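Local coordinates for protein Bd3459 (Bdellovibrio bacteriovorus HD100, PDB 5CED) that probably acts as a serine-type D-Ala-D-Ala carboxypeptidase of the peptidase S13 family, and here carries ring-opened penicillin G as a covalent adduct, at residues 255-260 / 288-293; 71-76 / 355-360; 65-70 / 302-307. The protein carries 1 engineered substitution. One frame throughout, in Å; residues are numbered along the deposited sequence.

Overall arrangement
The three contacts converge on the covalently held penicillin G, between them carrying the three motifs of the penicillin-binding fold: interaction 3 leads into the serine of SxxK, interaction 2 packs the helix with the lysine of that motif against the KTG strand, and interaction 1 holds the SxN turn. Their centres lie about 10 Å (2 and 3), 11 Å (1 and 2) and 13 Å (1 and 3) apart. Probable hydrogen bonds join them: Gly-289 O with Thr-76 OG1 at 2.8 Å, Asn-288 O with Asn-303 ND2 at 3.0 Å, and Ser-72 OG with Asn-303 ND2 at 3.1 Å. Along the chain, interaction 1 is nested inside the loops closed by the other two.

Interaction 1: 255-260 / 288-293; sequences IADNLY and NGSGNN. With PNM (open form - penicillin g), chain C.
The phenol ring of Tyr-260 carries the Asn-288 to Gly-289 peptide on one face: Asn-288 C sits 3.5 Å above the ring plane over its centre, and Gly-289 N at the same height is offset toward the rim. With CG anti to the backbone N (chi1 -179°), the ring is swung from helix 254-262 beneath this turn, which leads into the SxN motif of penicillin-binding proteins, here Ser-290, Gly-291 and Asn-292. Its hydroxyl reaches past the contact to Thr-266, and Phe-286 touches the same side chain. So close an approach suits Gly-289, because a beta carbon there would run into Ala-256 O and Tyr-260 CB. The small Ala-256 likewise lets the turn come near, its CB lying 3.6 Å from Gly-289 O.

The carboxylate of Asp-257 reaches the turn through one oxygen. OD1 receives weak, bent hydrogen bonds from Gly-289 N and Ser-290 N, each 3.1 Å long with an angle of 129° at the hydrogen, and Ser-290 OG stands close by. OD2 is bonded to Asn-253, so both oxygens of this buried acid have partners, which may stabilise its negative charge. Within the turn, Asn-288 OD1 accepts from Gly-291 N at 2.9 Å, an Asx motif, while its ND2 donates to Asn-292 O in the amide plane and also to Glu-294. Ser-290 OG accepts from Asn-292 N in an ST turn, a nearly straight bond of 165°. Gly-291 suits the bend because its phi is positive. The turn, held from inside by Asn-288 and Ser-290 and from the helix by Asp-257, presents the Asn-292 amide to the ligand, where Asn-292 ND2 makes a weak hydrogen bond of 3.2 Å to O16 of the penicillin side chain.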
loop_
_atom_site.group_PDB
_atom_site.type_symbol
_atom_site.label_atom_id
_atom_site.label_comp_id
_atom_site.label_asym_id
_atom_site.label_seq_id
_atom_site.Cartn_x
_atom_site.Cartn_y
_atom_site.Cartn_z
ATOM N N ILE A 255 5.065 -7.891 -7.291
ATOM C CA ILE A 255 4.785 -7.258 -8.557
ATOM C C ILE A 255 5.960 -6.378 -8.993
ATOM O O ILE A 255 6.461 -6.508 -10.100
ATOM C CB ILE A 255 3.499 -6.429 -8.528
ATOM C CG1 ILE A 255 2.288 -7.305 -8.180
ATOM C CG2 ILE A 255 3.278 -5.743 -9.863
ATOM C CD1 ILE A 255 1.066 -6.497 -7.771
ATOM N N ALA A 256 6.375 -5.476 -8.115
ATOM C CA ALA A 256 7.481 -4.539 -8.393
ATOM C C ALA A 256 8.746 -5.240 -8.759
ATOM O O ALA A 256 9.399 -4.843 -9.724
ATOM C CB ALA A 256 7.735 -3.619 -7.184
ATOM N N ASP A 257 9.118 -6.278 -7.997
ATOM C CA ASP A 257 10.382 -6.960 -8.241
ATOM C C ASP A 257 10.342 -7.728 -9.573
ATOM O O ASP A 257 11.340 -7.805 -10.255
ATOM C CB ASP A 257 10.733 -7.948 -7.125
ATOM C CG ASP A 257 11.291 -7.278 -5.862
ATOM O OD1 ASP A 257 11.693 -6.088 -5.850
ATOM O OD2 ASP A 257 11.317 -8.006 -4.853
ATOM N N ASN A 258 9.199 -8.351 -9.893
ATOM C CA ASN A 258 9.058 -9.046 -11.165
ATOM C C ASN A 258 9.025 -8.096 -12.351
ATOM O O ASN A 258 9.569 -8.436 -13.399
ATOM C CB ASN A 258 7.862 -9.998 -11.182
ATOM C CG ASN A 258 8.181 -11.314 -10.517
ATOM O OD1 ASN A 258 8.837 -12.160 -11.108
ATOM N ND2 ASN A 258 7.725 -11.494 -9.275
ATOM N N LEU A 259 8.414 -6.920 -12.213
ATOM C CA LEU A 259 8.566 -5.908 -13.268
ATOM C C LEU A 259 9.999 -5.509 -13.518
ATOM O O LEU A 259 10.421 -5.424 -14.668
ATOM C CB LEU A 259 7.799 -4.621 -12.979
ATOM C CG LEU A 259 6.321 -4.715 -13.277
ATOM C CD1 LEU A 259 5.651 -3.494 -12.699
ATOM C CD2 LEU A 259 6.061 -4.877 -14.789
ATOM N N TYR A 260 10.707 -5.206 -12.443
ATOM C CA TYR A 260 12.097 -4.759 -12.498
ATOM C C TYR A 260 12.998 -5.799 -13.181
ATOM O O TYR A 260 13.816 -5.437 -14.009
ATOM C CB TYR A 260 12.559 -4.440 -11.085
ATOM C CG TYR A 260 13.956 -3.942 -10.842
ATOM C CD1 TYR A 260 14.237 -2.575 -10.874
ATOM C CD2 TYR A 260 14.994 -4.818 -10.512
ATOM C CE1 TYR A 260 15.528 -2.092 -10.605
ATOM C CE2 TYR A 260 16.290 -4.338 -10.246
ATOM C CZ TYR A 260 16.527 -2.953 -10.288
ATOM O OH TYR A 260 17.762 -2.422 -10.004
ATOM N N ASN A 288 16.540 -3.560 -6.520
ATOM C CA ASN A 288 15.318 -4.253 -6.835
ATOM C C ASN A 288 14.244 -3.263 -7.170
ATOM O O ASN A 288 14.496 -2.043 -7.175
ATOM C CB ASN A 288 14.939 -5.199 -5.680
ATOM C CG ASN A 288 14.706 -4.482 -4.355
ATOM O OD1 ASN A 288 14.341 -3.322 -4.319
ATOM N ND2 ASN A 288 14.902 -5.215 -3.248
ATOM N N GLY A 289 13.052 -3.769 -7.479
ATOM C CA GLY A 289 11.936 -2.922 -7.854
ATOM C C GLY A 289 11.124 -2.350 -6.696
ATOM O O GLY A 289 10.481 -1.336 -6.864
ATOM N N SER A 290 11.161 -3.018 -5.541
ATOM C CA SER A 290 10.263 -2.789 -4.420
ATOM C C SER A 290 10.821 -1.853 -3.341
ATOM O O SER A 290 10.040 -1.271 -2.617
ATOM C CB SER A 290 9.970 -4.110 -3.738
ATOM O OG SER A 290 11.162 -4.643 -3.135
ATOM N N GLY A 291 12.150 -1.739 -3.250
ATOM C CA GLY A 291 12.814 -1.005 -2.201
ATOM C C GLY A 291 13.044 -1.788 -0.887
ATOM O O GLY A 291 13.565 -1.223 0.086
ATOM N N ASN A 292 12.695 -3.075 -0.880
ATOM C CA ASN A 292 12.856 -3.925 0.288
ATOM C C ASN A 292 14.343 -4.287 0.463
ATOM O O ASN A 292 15.112 -4.326 -0.491
ATOM C CB ASN A 292 12.021 -5.209 0.134
ATOM C CG ASN A 292 10.507 -4.973 0.283
ATOM O OD1 ASN A 292 9.920 -4.009 -0.248
ATOM N ND2 ASN A 292 9.866 -5.868 0.980
ATOM N N ASN A 293 14.714 -4.619 1.688
ATOM C CA ASN A 293 16.081 -4.927 2.039
ATOM C C ASN A 293 16.542 -6.192 1.316
ATOM O O ASN A 293 15.909 -7.239 1.429
ATOM C CB ASN A 293 16.178 -5.147 3.547
ATOM C CG ASN A 293 17.619 -5.346 4.046
ATOM O OD1 ASN A 293 18.584 -5.366 3.282
ATOM N ND2 ASN A 293 17.746 -5.519 5.358
HETATM O O8 PNM C . 7.939 0.303 1.812
HETATM C C7 PNM C . 7.539 -0.644 1.170
HETATM N N4 PNM C . 5.114 -0.860 1.664
HETATM C C3 PNM C . 4.845 -0.190 3.289
HETATM C C11 PNM C . 4.260 1.116 3.133
HETATM O O13 PNM C . 3.631 1.440 2.029
HETATM O O12 PNM C . 4.372 1.922 4.099
HETATM C C2 PNM C . 4.169 -1.266 3.923
HETATM C C10 PNM C . 4.436 -1.181 5.433
HETATM C C9 PNM C . 2.636 -1.180 3.730
HETATM S S1 PNM C . 4.846 -2.772 3.226
HETATM C C5 PNM C . 5.620 -2.144 1.805
HETATM C C6 PNM C . 7.093 -1.727 2.066
HETATM N N14 PNM C . 7.937 -2.242 3.034
HETATM C C15 PNM C . 8.205 -3.522 3.486
HETATM O O16 PNM C . 7.757 -4.480 2.946
HETATM C C17 PNM C . 9.167 -3.521 4.704
HETATM C C18 PNM C . 8.507 -4.276 5.849
HETATM C C19 PNM C . 9.305 -5.149 6.597
HETATM C C20 PNM C . 8.716 -5.886 7.642
HETATM C C21 PNM C . 7.367 -5.747 7.920
HETATM C C22 PNM C . 6.578 -4.847 7.162
HETATM C C23 PNM C . 7.169 -4.119 6.135
#

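Interaction 2: 71-76 / 355-360; sequences ISKVVT and TAKTGS. With PNM (open form - penicillin g), chain C.
Lys-357 and Ile-71 bury the most surface here, joining the start of helix 72-84 to strand 354-361, and with Lys-73 they belong to two signatures of the penicillin-binding fold. Ser-70 to Lys-73 read SxxK, and Lys-357, Thr-358 and Gly-359 are the KTG motif. Ile-71 lays its CG2 branch against the strand backbone, 3.3 Å from Lys-357 O, and the side chain also touches Met-310 and Met-368. A branched, apolar residue suits this seam. Gly-359 suits its place because a side chain would be directed at Ile-71 N, where the segments lie close. Val-74 slides past Lys-357 in the opposite direction, its CG2 pressed tightly to Lys-357 CB at 3.4 Å.

Lys-357 therefore offers its methylenes to the helix and its amine to the site. Bends at chi2 (80°) and chi4 (79°) fold the chain back along its own strand, so that NZ donates to Thr-358 O at 2.8 Å. Lys-73 is extended beyond CG and crosses it obliquely, CD to Lys-357 CE, before its own NZ bonds to Ser-251 OG and Asn-252 O.

Beyond the contact, the strand grips the opened penicillin G. Thr-358 OG1 donates to O13 at 2.6 Å and Ser-360 OG to O12 at 2.7 Å; these hydroxyls also bond to Thr-342 OG1 and Lys-365 NZ respectively. Ser-360 N donates to O8 (2.9 Å, 165° at the hydrogen) and its O accepts from N14, much as a neighbouring beta strand would. The chemistry implies a division of labour: the strand's two hydroxyls bind the carboxylate, with Lys-357 NZ nearby, and its backbone holds the acylamino arm, while the helix contributes Lys-73, whose amine shares one water with Lys-357 and the ligand's N4.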
loop_
_atom_site.group_PDB
_atom_site.type_symbol
_atom_site.label_atom_id
_atom_site.label_comp_id
_atom_site.label_asym_id
_atom_site.label_seq_id
_atom_site.Cartn_x
_atom_site.Cartn_y
_atom_site.Cartn_z
ATOM N N ILE A 71 8.591 3.633 -2.000
ATOM C CA ILE A 71 8.407 4.669 -3.061
ATOM C C ILE A 71 9.256 4.299 -4.256
ATOM O O ILE A 71 9.049 4.829 -5.335
ATOM C CB ILE A 71 8.611 6.124 -2.587
ATOM C CG1 ILE A 71 10.065 6.412 -2.185
ATOM C CG2 ILE A 71 7.603 6.465 -1.473
ATOM C CD1 ILE A 71 10.335 7.865 -1.853
ATOM N N SER A 72 10.176 3.367 -4.060
ATOM C CA SER A 72 10.871 2.718 -5.129
ATOM C C SER A 72 9.914 2.201 -6.190
ATOM O O SER A 72 10.289 2.138 -7.376
ATOM C CB SER A 72 11.668 1.535 -4.608
ATOM O OG SER A 72 12.714 1.920 -3.766
ATOM N N LYS A 73 8.722 1.769 -5.756
ATOM C CA LYS A 73 7.733 1.255 -6.689
ATOM C C LYS A 73 7.284 2.292 -7.725
ATOM O O LYS A 73 6.883 1.911 -8.827
ATOM C CB LYS A 73 6.559 0.619 -5.965
ATOM C CG LYS A 73 6.967 -0.591 -5.134
ATOM C CD LYS A 73 5.860 -1.131 -4.245
ATOM C CE LYS A 73 6.452 -2.258 -3.385
ATOM N NZ LYS A 73 5.441 -2.987 -2.597
ATOM N N VAL A 74 7.363 3.571 -7.378
ATOM C CA VAL A 74 7.049 4.655 -8.292
ATOM C C VAL A 74 8.126 4.814 -9.355
ATOM O O VAL A 74 7.836 5.132 -10.504
ATOM C CB VAL A 74 6.837 6.024 -7.561
ATOM C CG1 VAL A 74 6.456 7.105 -8.577
ATOM C CG2 VAL A 74 5.738 5.952 -6.507
ATOM N N VAL A 75 9.382 4.582 -8.987
ATOM C CA VAL A 75 10.464 4.629 -9.969
ATOM C C VAL A 75 10.305 3.467 -10.940
ATOM O O VAL A 75 10.426 3.636 -12.170
ATOM C CB VAL A 75 11.834 4.590 -9.309
ATOM C CG1 VAL A 75 12.930 4.754 -10.356
ATOM C CG2 VAL A 75 11.947 5.686 -8.243
ATOM N N THR A 76 9.989 2.291 -10.391
ATOM C CA THR A 76 9.694 1.119 -11.194
ATOM C C THR A 76 8.510 1.372 -12.146
ATOM O O THR A 76 8.546 0.981 -13.338
ATOM C CB THR A 76 9.499 -0.103 -10.290
ATOM O OG1 THR A 76 10.679 -0.282 -9.498
ATOM C CG2 THR A 76 9.242 -1.322 -11.054
ATOM N N THR A 355 -2.135 12.653 -4.381
ATOM C CA THR A 355 -1.883 11.361 -4.999
ATOM C C THR A 355 -0.502 10.940 -4.527
ATOM O O THR A 355 0.423 11.715 -4.644
ATOM C CB THR A 355 -1.900 11.485 -6.524
ATOM O OG1 THR A 355 -3.142 12.087 -6.928
ATOM C CG2 THR A 355 -1.784 10.117 -7.183
ATOM N N ALA A 356 -0.351 9.758 -3.920
ATOM C CA ALA A 356 0.890 9.465 -3.273
ATOM C C ALA A 356 1.155 7.999 -3.017
ATOM O O ALA A 356 0.237 7.193 -3.006
ATOM C CB ALA A 356 1.010 10.265 -1.981
ATOM N N LYS A 357 2.451 7.686 -2.858
ATOM C CA LYS A 357 2.948 6.375 -2.503
ATOM C C LYS A 357 3.703 6.464 -1.191
ATOM O O LYS A 357 4.496 7.351 -1.008
ATOM C CB LYS A 357 3.894 5.836 -3.596
ATOM C CG LYS A 357 4.489 4.453 -3.275
ATOM C CD LYS A 357 3.497 3.320 -3.574
ATOM C CE LYS A 357 3.869 2.037 -2.838
ATOM N NZ LYS A 357 3.426 2.112 -1.407
ATOM N N THR A 358 3.500 5.496 -0.312
ATOM C CA THR A 358 4.147 5.430 1.014
ATOM C C THR A 358 5.300 4.449 0.952
ATOM O O THR A 358 5.338 3.580 0.093
ATOM C CB THR A 358 3.162 4.860 2.065
ATOM O OG1 THR A 358 2.519 3.682 1.525
ATOM C CG2 THR A 358 2.055 5.910 2.456
ATOM N N GLY A 359 6.194 4.546 1.924
ATOM C CA GLY A 359 7.201 3.551 2.160
ATOM C C GLY A 359 7.556 3.422 3.632
ATOM O O GLY A 359 7.545 4.383 4.342
ATOM N N SER A 360 7.899 2.212 4.056
ATOM C CA SER A 360 8.353 1.936 5.416
ATOM C C SER A 360 9.417 0.881 5.339
ATOM O O SER A 360 9.182 -0.174 4.811
ATOM C CB SER A 360 7.219 1.393 6.268
ATOM O OG SER A 360 6.051 2.218 6.187
HETATM O O8 PNM C . 7.939 0.303 1.812
HETATM C C7 PNM C . 7.539 -0.644 1.170
HETATM N N4 PNM C . 5.114 -0.860 1.664
HETATM C C3 PNM C . 4.845 -0.190 3.289
HETATM C C11 PNM C . 4.260 1.116 3.133
HETATM O O13 PNM C . 3.631 1.440 2.029
HETATM O O12 PNM C . 4.372 1.922 4.099
HETATM C C2 PNM C . 4.169 -1.266 3.923
HETATM C C10 PNM C . 4.436 -1.181 5.433
HETATM C C9 PNM C . 2.636 -1.180 3.730
HETATM S S1 PNM C . 4.846 -2.772 3.226
HETATM C C5 PNM C . 5.620 -2.144 1.805
HETATM C C6 PNM C . 7.093 -1.727 2.066
HETATM N N14 PNM C . 7.937 -2.242 3.034
HETATM C C15 PNM C . 8.205 -3.522 3.486
HETATM O O16 PNM C . 7.757 -4.480 2.946
HETATM C C17 PNM C . 9.167 -3.521 4.704
HETATM C C18 PNM C . 8.507 -4.276 5.849
HETATM C C19 PNM C . 9.305 -5.149 6.597
HETATM C C20 PNM C . 8.716 -5.886 7.642
HETATM C C21 PNM C . 7.367 -5.747 7.920
HETATM C C22 PNM C . 6.578 -4.847 7.162
HETATM C C23 PNM C . 7.169 -4.119 6.135
HETATM O O HOH W 1 3.399 -1.008 -0.943
#

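Interaction 3: 65-70 / 302-307; sequences KFPLAS and YNEATC. With PNM (open form - penicillin g), chain C.
With CG set beside its backbone N (chi1 -61°), Leu-68 turns its isobutyl end onto Ala-305, CD1 meeting Ala-305 CB at 3.8 Å; Glu-304 uses a similar torsion (chi1 -57°) and an extended chain to run alongside Pro-67, pointing the same way. The small Ala-305 leaves room for the leucine, and Pro-67, which has no N-H to offer, suits a non-hydrogen-bonded pair with Glu-304.

The backbones form an antiparallel ladder. Phe-66 N donates to Ala-305 O at 3.0 Å, and Ala-305 N returns a bond to Phe-66 O, which also takes a CA-H contact from Glu-304. Leu-68 N then bonds to Asn-303 O at 3.1 Å, and a water bridges the same oxygen to Ala-69 N, so the pairing continues beyond the short strands. Lys-65 sends its amine to Glu-285 and Thr-281 instead of across the contact. Thr-306 caps the following helix 307-322, whose Cys-307 is tied to Cys-45 by a disulfide.

The ladder delivers the chain through Ala-69, whose phi is positive (50°), to Ser-70. Its OG is joined to the ligand's C7 by a covalent bond of 1.4 Å. Ser-70 N, weakly, and Ser-360 N both donate to O8, consistent with the oxyanion hole of this family beside the acylated serine of its SxxK motif.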
loop_
_atom_site.group_PDB
_atom_site.type_symbol
_atom_site.label_atom_id
_atom_site.label_comp_id
_atom_site.label_asym_id
_atom_site.label_seq_id
_atom_site.Cartn_x
_atom_site.Cartn_y
_atom_site.Cartn_z
ATOM N N LYS A 65 21.700 10.898 -0.928
ATOM C CA LYS A 65 20.971 9.653 -1.082
ATOM C C LYS A 65 20.432 9.195 0.277
ATOM O O LYS A 65 21.158 9.204 1.251
ATOM C CB LYS A 65 21.843 8.564 -1.675
ATOM C CG LYS A 65 22.121 8.740 -3.151
ATOM C CD LYS A 65 22.707 7.468 -3.762
ATOM C CE LYS A 65 24.074 7.118 -3.231
ATOM N NZ LYS A 65 24.536 5.863 -3.890
ATOM N N PHE A 66 19.169 8.791 0.313
ATOM C CA PHE A 66 18.580 8.139 1.464
ATOM C C PHE A 66 17.716 6.922 1.069
ATOM O O PHE A 66 17.266 6.815 -0.092
ATOM C CB PHE A 66 17.704 9.088 2.259
ATOM C CG PHE A 66 18.414 10.310 2.761
ATOM C CD1 PHE A 66 19.264 10.236 3.859
ATOM C CD2 PHE A 66 18.209 11.555 2.150
ATOM C CE1 PHE A 66 19.937 11.372 4.331
ATOM C CE2 PHE A 66 18.884 12.703 2.623
ATOM C CZ PHE A 66 19.740 12.606 3.724
ATOM N N PRO A 67 17.486 5.985 2.041
ATOM C CA PRO A 67 16.609 4.864 1.736
ATOM C C PRO A 67 15.227 5.284 1.352
ATOM O O PRO A 67 14.622 6.161 1.990
ATOM C CB PRO A 67 16.588 4.036 3.018
ATOM C CG PRO A 67 17.827 4.405 3.778
ATOM C CD PRO A 67 18.126 5.850 3.373
ATOM N N LEU A 68 14.728 4.663 0.287
ATOM C CA LEU A 68 13.422 5.012 -0.261
ATOM C C LEU A 68 12.235 4.178 0.248
ATOM O O LEU A 68 11.103 4.669 0.258
ATOM C CB LEU A 68 13.483 4.920 -1.772
ATOM C CG LEU A 68 14.474 5.826 -2.481
ATOM C CD1 LEU A 68 14.265 5.593 -3.983
ATOM C CD2 LEU A 68 14.296 7.298 -2.146
ATOM N N ALA A 69 12.518 2.930 0.652
ATOM C CA ALA A 69 11.517 1.907 0.883
ATOM C C ALA A 69 10.557 1.809 -0.334
ATOM O O ALA A 69 10.997 1.990 -1.506
ATOM C CB ALA A 69 10.737 2.215 2.197
ATOM N N SER A 70 9.272 1.726 -0.209
ATOM C CA SER A 70 8.371 1.317 -1.232
ATOM C C SER A 70 7.929 2.476 -2.160
ATOM O O SER A 70 7.347 2.163 -3.213
ATOM C CB SER A 70 7.055 0.750 -0.711
ATOM O OG SER A 70 7.337 -0.558 -0.243
ATOM N N TYR A 302 19.504 -1.286 0.832
ATOM C CA TYR A 302 18.259 -0.612 0.423
ATOM C C TYR A 302 18.480 0.188 -0.865
ATOM O O TYR A 302 19.516 0.808 -0.988
ATOM C CB TYR A 302 17.848 0.398 1.486
ATOM C CG TYR A 302 17.404 -0.226 2.748
ATOM C CD1 TYR A 302 16.300 -1.055 2.748
ATOM C CD2 TYR A 302 18.061 0.031 3.962
ATOM C CE1 TYR A 302 15.860 -1.670 3.896
ATOM C CE2 TYR A 302 17.606 -0.576 5.130
ATOM C CZ TYR A 302 16.504 -1.444 5.078
ATOM O OH TYR A 302 16.003 -2.090 6.192
ATOM N N ASN A 303 17.509 0.217 -1.776
ATOM C CA ASN A 303 17.489 1.234 -2.818
ATOM C C ASN A 303 17.552 2.592 -2.163
ATOM O O ASN A 303 16.836 2.859 -1.200
ATOM C CB ASN A 303 16.173 1.249 -3.614
ATOM C CG ASN A 303 15.968 0.020 -4.410
ATOM O OD1 ASN A 303 16.880 -0.792 -4.579
ATOM N ND2 ASN A 303 14.761 -0.148 -4.904
ATOM N N GLU A 304 18.389 3.457 -2.705
ATOM C CA GLU A 304 18.505 4.818 -2.221
ATOM C C GLU A 304 18.506 5.764 -3.381
ATOM O O GLU A 304 18.923 5.392 -4.512
ATOM C CB GLU A 304 19.805 4.998 -1.452
ATOM C CG GLU A 304 19.962 4.037 -0.290
ATOM C CD GLU A 304 21.055 4.455 0.653
ATOM O OE1 GLU A 304 21.025 5.593 1.170
ATOM O OE2 GLU A 304 21.978 3.639 0.866
ATOM N N ALA A 305 18.093 6.988 -3.099
ATOM C CA ALA A 305 18.129 8.049 -4.083
ATOM C C ALA A 305 17.935 9.376 -3.404
ATOM O O ALA A 305 17.599 9.448 -2.201
ATOM C CB ALA A 305 17.059 7.847 -5.162
ATOM N N THR A 306 18.153 10.449 -4.157
ATOM C CA THR A 306 18.026 11.788 -3.611
ATOM C C THR A 306 16.560 12.197 -3.726
ATOM O O THR A 306 15.808 11.648 -4.507
ATOM C CB THR A 306 18.879 12.817 -4.342
ATOM O OG1 THR A 306 18.359 12.956 -5.671
ATOM C CG2 THR A 306 20.334 12.397 -4.400
ATOM N N CYS A 307 16.190 13.158 -2.893
ATOM C CA CYS A 307 14.885 13.751 -2.893
ATOM C C CYS A 307 14.594 14.454 -4.245
ATOM O O CYS A 307 13.502 14.273 -4.808
ATOM C CB CYS A 307 14.783 14.732 -1.731
ATOM S SG CYS A 307 13.094 15.208 -1.363
HETATM O O8 PNM C . 7.939 0.303 1.812
HETATM C C7 PNM C . 7.539 -0.644 1.170
HETATM N N4 PNM C . 5.114 -0.860 1.664
HETATM C C3 PNM C . 4.845 -0.190 3.289
HETATM C C11 PNM C . 4.260 1.116 3.133
HETATM O O13 PNM C . 3.631 1.440 2.029
HETATM O O12 PNM C . 4.372 1.922 4.099
HETATM C C2 PNM C . 4.169 -1.266 3.923
HETATM C C10 PNM C . 4.436 -1.181 5.433
HETATM C C9 PNM C . 2.636 -1.180 3.730
HETATM S S1 PNM C . 4.846 -2.772 3.226
HETATM C C5 PNM C . 5.620 -2.144 1.805
HETATM C C6 PNM C . 7.093 -1.727 2.066
HETATM N N14 PNM C . 7.937 -2.242 3.034
HETATM C C15 PNM C . 8.205 -3.522 3.486
HETATM O O16 PNM C . 7.757 -4.480 2.946
HETATM C C17 PNM C . 9.167 -3.521 4.704
HETATM C C18 PNM C . 8.507 -4.276 5.849
HETATM C C19 PNM C . 9.305 -5.149 6.597
HETATM C C20 PNM C . 8.716 -5.886 7.642
HETATM C C21 PNM C . 7.367 -5.747 7.920
HETATM C C22 PNM C . 6.578 -4.847 7.162
HETATM C C23 PNM C . 7.169 -4.119 6.135
HETATM O O HOH W 2 14.729 1.317 -0.147
#